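Local coordinates for protein putative tRNA synthase (Salmonella typhimurium, PDB 3DQQ) that probably phosphorylates 3-oxo-tetronate at the 4-position with ATP, as a member of the four-carbon acid sugar kinase family, at residues F357-G362 and G366-S371; D10-A15 and L399-G404. All coordinates share one frame; numbering follows the deposited sequence.

Contact 1 of 2, residues F357-G362 and G366-S371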
loop_
_atom_site.group_PDB
_atom_site.type_symbol
_atom_site.label_atom_id
_atom_site.label_comp_id
_atom_site.label_asym_id
_atom_site.label_seq_id
_atom_site.Cartn_x
_atom_site.Cartn_y
_atom_site.Cartn_z
ATOM N N PHE A 357 8.124 -0.030 -26.195
ATOM C CA PHE A 357 7.875 0.592 -24.914
ATOM C C PHE A 357 7.638 -0.471 -23.852
ATOM O O PHE A 357 6.646 -1.194 -23.896
ATOM C CB PHE A 357 6.636 1.439 -25.010
ATOM C CG PHE A 357 6.802 2.675 -25.811
ATOM C CD1 PHE A 357 6.855 3.912 -25.199
ATOM C CD2 PHE A 357 6.897 2.624 -27.188
ATOM C CE1 PHE A 357 7.008 5.084 -25.962
ATOM C CE2 PHE A 357 7.050 3.792 -27.945
ATOM C CZ PHE A 357 7.100 5.014 -27.327
ATOM N N ILE A 358 8.547 -0.562 -22.893
ATOM C CA ILE A 358 8.422 -1.490 -21.802
ATOM C C ILE A 358 7.869 -0.671 -20.632
ATOM O O ILE A 358 8.521 0.227 -20.152
ATOM C CB ILE A 358 9.798 -2.130 -21.490
ATOM C CG1 ILE A 358 10.347 -2.804 -22.755
ATOM C CG2 ILE A 358 9.706 -3.124 -20.315
ATOM C CD1 ILE A 358 11.830 -3.201 -22.691
ATOM N N VAL A 359 6.649 -0.952 -20.203
ATOM C CA VAL A 359 5.990 -0.077 -19.247
ATOM C C VAL A 359 5.614 -0.872 -17.991
ATOM O O VAL A 359 5.053 -1.969 -18.086
ATOM C CB VAL A 359 4.738 0.558 -19.872
ATOM C CG1 VAL A 359 4.065 1.510 -18.896
ATOM C CG2 VAL A 359 5.106 1.252 -21.178
ATOM N N ALA A 360 5.960 -0.333 -16.821
ATOM C CA ALA A 360 5.616 -0.935 -15.530
ATOM C C ALA A 360 4.546 -0.076 -14.848
ATOM O O ALA A 360 4.711 1.140 -14.697
ATOM C CB ALA A 360 6.829 -1.038 -14.654
ATOM N N GLY A 361 3.438 -0.718 -14.463
ATOM C CA GLY A 361 2.318 -0.058 -13.799
ATOM C C GLY A 361 1.062 -0.163 -14.657
ATOM O O GLY A 361 1.129 0.021 -15.878
ATOM N N GLY A 362 -0.076 -0.477 -14.029
ATOM C CA GLY A 362 -1.367 -0.500 -14.722
ATOM C C GLY A 362 -1.869 0.885 -15.153
ATOM O O GLY A 362 -2.346 1.045 -16.288
ATOM N N GLY A 366 -1.928 2.262 -19.044
ATOM C CA GLY A 366 -3.075 2.940 -19.574
ATOM C C GLY A 366 -2.751 4.258 -20.220
ATOM O O GLY A 366 -3.168 4.508 -21.354
ATOM N N VAL A 367 -1.995 5.106 -19.522
ATOM C CA VAL A 367 -1.769 6.431 -20.038
ATOM C C VAL A 367 -0.847 6.394 -21.250
ATOM O O VAL A 367 -1.015 7.212 -22.158
ATOM C CB VAL A 367 -1.256 7.485 -18.984
ATOM C CG1 VAL A 367 -1.838 7.269 -17.605
ATOM C CG2 VAL A 367 0.239 7.547 -18.963
ATOM N N VAL A 368 0.100 5.461 -21.271
ATOM C CA VAL A 368 1.021 5.350 -22.401
ATOM C C VAL A 368 0.288 4.890 -23.652
ATOM O O VAL A 368 0.525 5.397 -24.751
ATOM C CB VAL A 368 2.185 4.379 -22.122
ATOM C CG1 VAL A 368 2.848 3.955 -23.411
ATOM C CG2 VAL A 368 3.204 5.029 -21.218
ATOM N N THR A 369 -0.600 3.930 -23.473
ATOM C CA THR A 369 -1.375 3.415 -24.556
ATOM C C THR A 369 -2.299 4.470 -25.080
ATOM O O THR A 369 -2.420 4.648 -26.268
ATOM C CB THR A 369 -2.174 2.201 -24.099
ATOM O OG1 THR A 369 -1.336 1.059 -24.228
ATOM C CG2 THR A 369 -3.360 1.956 -24.986
ATOM N N GLN A 370 -2.974 5.171 -24.191
ATOM C CA GLN A 370 -3.895 6.178 -24.649
ATOM C C GLN A 370 -3.136 7.313 -25.302
ATOM O O GLN A 370 -3.604 7.866 -26.260
ATOM C CB GLN A 370 -4.782 6.698 -23.534
ATOM C CG GLN A 370 -5.765 7.816 -24.020
ATOM C CD GLN A 370 -6.653 8.483 -22.856
ATOM O OE1 GLN A 370 -6.718 7.987 -21.674
ATOM N NE2 GLN A 370 -7.334 9.629 -23.214
ATOM N N SER A 371 -1.944 7.627 -24.812
ATOM C CA SER A 371 -1.148 8.687 -25.381
ATOM C C SER A 371 -0.688 8.395 -26.790
ATOM O O SER A 371 -0.635 9.271 -27.608
ATOM C CB SER A 371 0.068 8.929 -24.516
ATOM O OG SER A 371 0.897 9.898 -25.124
#

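Contact 2 of 2, residues D10-A15 and L399-G404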
loop_
_atom_site.group_PDB
_atom_site.type_symbol
_atom_site.label_atom_id
_atom_site.label_comp_id
_atom_site.label_asym_id
_atom_site.label_seq_id
_atom_site.Cartn_x
_atom_site.Cartn_y
_atom_site.Cartn_z
ATOM N N ASP A 10 -13.904 -8.676 -18.524
ATOM C CA ASP A 10 -14.337 -7.637 -17.613
ATOM C C ASP A 10 -13.252 -6.709 -17.097
ATOM O O ASP A 10 -13.524 -5.909 -16.172
ATOM C CB ASP A 10 -15.114 -8.238 -16.424
ATOM C CG ASP A 10 -14.221 -8.996 -15.387
ATOM O OD1 ASP A 10 -13.039 -9.342 -15.671
ATOM O OD2 ASP A 10 -14.752 -9.269 -14.266
ATOM N N ASP A 11 -12.046 -6.805 -17.654
ATOM C CA ASP A 11 -10.943 -5.944 -17.244
ATOM C C ASP A 11 -9.778 -6.064 -18.198
ATOM O O ASP A 11 -9.773 -6.906 -19.094
ATOM C CB ASP A 11 -10.508 -6.237 -15.806
ATOM C CG ASP A 11 -9.359 -7.305 -15.680
ATOM O OD1 ASP A 11 -9.019 -8.001 -16.677
ATOM O OD2 ASP A 11 -8.784 -7.483 -14.544
ATOM N N PHE A 12 -8.755 -5.270 -17.978
ATOM C CA PHE A 12 -7.670 -5.163 -18.916
ATOM C C PHE A 12 -6.606 -6.226 -18.671
ATOM O O PHE A 12 -6.209 -6.891 -19.574
ATOM C CB PHE A 12 -7.065 -3.768 -18.839
ATOM C CG PHE A 12 -5.967 -3.546 -19.808
ATOM C CD1 PHE A 12 -6.234 -2.993 -21.055
ATOM C CD2 PHE A 12 -4.669 -3.912 -19.492
ATOM C CE1 PHE A 12 -5.228 -2.813 -21.968
ATOM C CE2 PHE A 12 -3.639 -3.733 -20.390
ATOM C CZ PHE A 12 -3.915 -3.195 -21.640
ATOM N N THR A 13 -6.106 -6.363 -17.471
ATOM C CA THR A 13 -5.110 -7.384 -17.204
ATOM C C THR A 13 -5.568 -8.814 -17.528
ATOM O O THR A 13 -4.813 -9.597 -18.069
ATOM C CB THR A 13 -4.718 -7.273 -15.737
ATOM O OG1 THR A 13 -3.921 -6.102 -15.630
ATOM C CG2 THR A 13 -3.926 -8.509 -15.191
ATOM N N GLY A 14 -6.803 -9.147 -17.187
ATOM C CA GLY A 14 -7.370 -10.404 -17.565
ATOM C C GLY A 14 -7.672 -10.538 -19.039
ATOM O O GLY A 14 -7.628 -11.644 -19.545
ATOM N N ALA A 15 -8.033 -9.455 -19.735
ATOM C CA ALA A 15 -8.175 -9.541 -21.181
ATOM C C ALA A 15 -6.858 -10.010 -21.714
ATOM O O ALA A 15 -6.812 -10.950 -22.478
ATOM C CB ALA A 15 -8.526 -8.213 -21.806
ATOM N N LEU A 399 4.628 -2.927 -27.461
ATOM C CA LEU A 399 4.432 -2.605 -26.055
ATOM C C LEU A 399 4.636 -3.861 -25.227
ATOM O O LEU A 399 4.254 -4.945 -25.659
ATOM C CB LEU A 399 2.998 -2.130 -25.866
ATOM C CG LEU A 399 2.580 -0.672 -26.079
ATOM C CD1 LEU A 399 3.262 -0.046 -27.217
ATOM C CD2 LEU A 399 1.096 -0.605 -26.307
ATOM N N ALA A 400 5.244 -3.743 -24.061
ATOM C CA ALA A 400 5.205 -4.820 -23.085
ATOM C C ALA A 400 4.717 -4.192 -21.799
ATOM O O ALA A 400 5.461 -3.480 -21.155
ATOM C CB ALA A 400 6.549 -5.420 -22.911
ATOM N N LEU A 401 3.451 -4.405 -21.474
ATOM C CA LEU A 401 2.780 -3.735 -20.371
ATOM C C LEU A 401 2.664 -4.639 -19.164
ATOM O O LEU A 401 2.009 -5.628 -19.206
ATOM C CB LEU A 401 1.382 -3.280 -20.783
ATOM C CG LEU A 401 1.311 -2.570 -22.137
ATOM C CD1 LEU A 401 -0.118 -2.177 -22.416
ATOM C CD2 LEU A 401 2.234 -1.374 -22.208
ATOM N N LYS A 402 3.255 -4.220 -18.065
ATOM C CA LYS A 402 3.407 -4.986 -16.865
ATOM C C LYS A 402 2.665 -4.273 -15.750
ATOM O O LYS A 402 2.798 -3.063 -15.529
ATOM C CB LYS A 402 4.902 -5.026 -16.567
ATOM C CG LYS A 402 5.374 -5.800 -15.366
ATOM C CD LYS A 402 5.297 -4.980 -14.097
ATOM C CE LYS A 402 6.529 -5.156 -13.273
ATOM N NZ LYS A 402 6.247 -4.859 -11.853
ATOM N N SER A 403 1.893 -5.047 -15.023
ATOM C CA SER A 403 1.122 -4.571 -13.868
ATOM C C SER A 403 1.803 -4.907 -12.492
ATOM O O SER A 403 2.264 -6.052 -12.276
ATOM C CB SER A 403 -0.267 -5.259 -13.922
ATOM O OG SER A 403 -1.290 -4.348 -13.603
ATOM N N GLY A 404 1.858 -3.921 -11.584
ATOM C CA GLY A 404 2.133 -4.163 -10.152
ATOM C C GLY A 404 3.245 -5.153 -9.832
ATOM O O GLY A 404 4.403 -4.806 -9.967
#

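Contact 1 of 2, residues F357-G362 and G366-S371
Val368, on helix 362-371, points its CB toward strand 356-360, where its CG1 meets both Val359 and Phe357 and its CG2 meets Val359 alone. CG1 lies anti to the backbone N (chi1 162°), which directs that methyl toward both strand residues. There CG1 of Val368 stands 4.2 Å from CG2 of Val359, the two branched side chains sliding past each other in opposite directions, and 4.4 Å from CD1 of Phe357, whose ring it meets obliquely. The other branch, CG2 of Val368, reaches the same methyl, 4.2 Å from CG2 of Val359. Leu256 on strand 253-257 adds a further apolar neighbour to Val368, while Leu349 of helix 336-351 packs on Phe357. At the far end the contact becomes purely backbone: N of Gly366 donates to O of Gly362 at 3.0 Å, with an N-H...O angle of 160°, the first-turn bond of a helix whose N-cap position is Gly361. Gly361, Gly362, Glu363 and Thr364 probably contribute to the ATP site, as in relatives. The chemistry is therefore split: across these two segments the side chains meet only through apolar contacts, and the single hydrogen bond is the helix's own, whereas Gly361 and Gly362, without side chains, present the helix start, whose dipole would be expected to suit a phosphate.

Contact 2 of 2, residues D10-A15 and L399-G404
Phe12 extends its ring from the first turn of helix 12-24 until CZ lies 4.0 Å from CD1 of Leu401, on strand 398-402. The methyl arrives at the ring edge, near its plane, and the two side chains cross at about a right angle. With CG anti to the backbone N (chi1 -178°), the ring is thrown forward from the helix; Gln31, Asn33 and Ser50 pack on it within its own domain. Beside this apolar touch, OG1 of Thr13 faces OG of Ser403 at 3.8 Å, too far for a hydrogen bond, and the same OG1 is 4.1 Å from CB of Ser403. These two light contacts bridge the N-terminal sugar-binding domain and the C-terminal nucleotide-binding domain, where a helix start meets the end of a strand, with no hydrogen bond between the segments. That helix start is N-capped by Asp11, whose OD1 accepts from N of Gly14 on the syn side of the carboxylate. Across the interface the strand end is braced separately: NZ of Lys402 bends round to O of Gly404, approaching from above the carbonyl plane, and Thr264 also engages the ammonium group. Gly404 probably contributes to the ATP site, as in relatives, and its carbonyl receives a further hydrogen bond from Ser261. Gln328 of the second subunit packs on Ser403.

Overall arrangement
Contacts 1 and 2, whose centres lie about 10 Å apart, meet where strands 356-360 and 398-402 run side by side. N of Lys402 probably bonds O of Val359 at 2.9 Å, and O of Lys402 probably accepts from N of Gly361 at 2.7 Å, tying the strand ends together. Thr369 of contact 1 also packs on Leu401, which faces Phe12 in contact 2. The turn after each strand belongs to the predicted ATP site: CA of Gly362 is 6.8 Å from CA of Gly404, 4.0 Å from OG of Ser403 and about 7 Å from the side chain of Ser259. Contact 1 is internal to the nucleotide-binding domain; contact 2 brings the sugar-binding domain to the same strand ends.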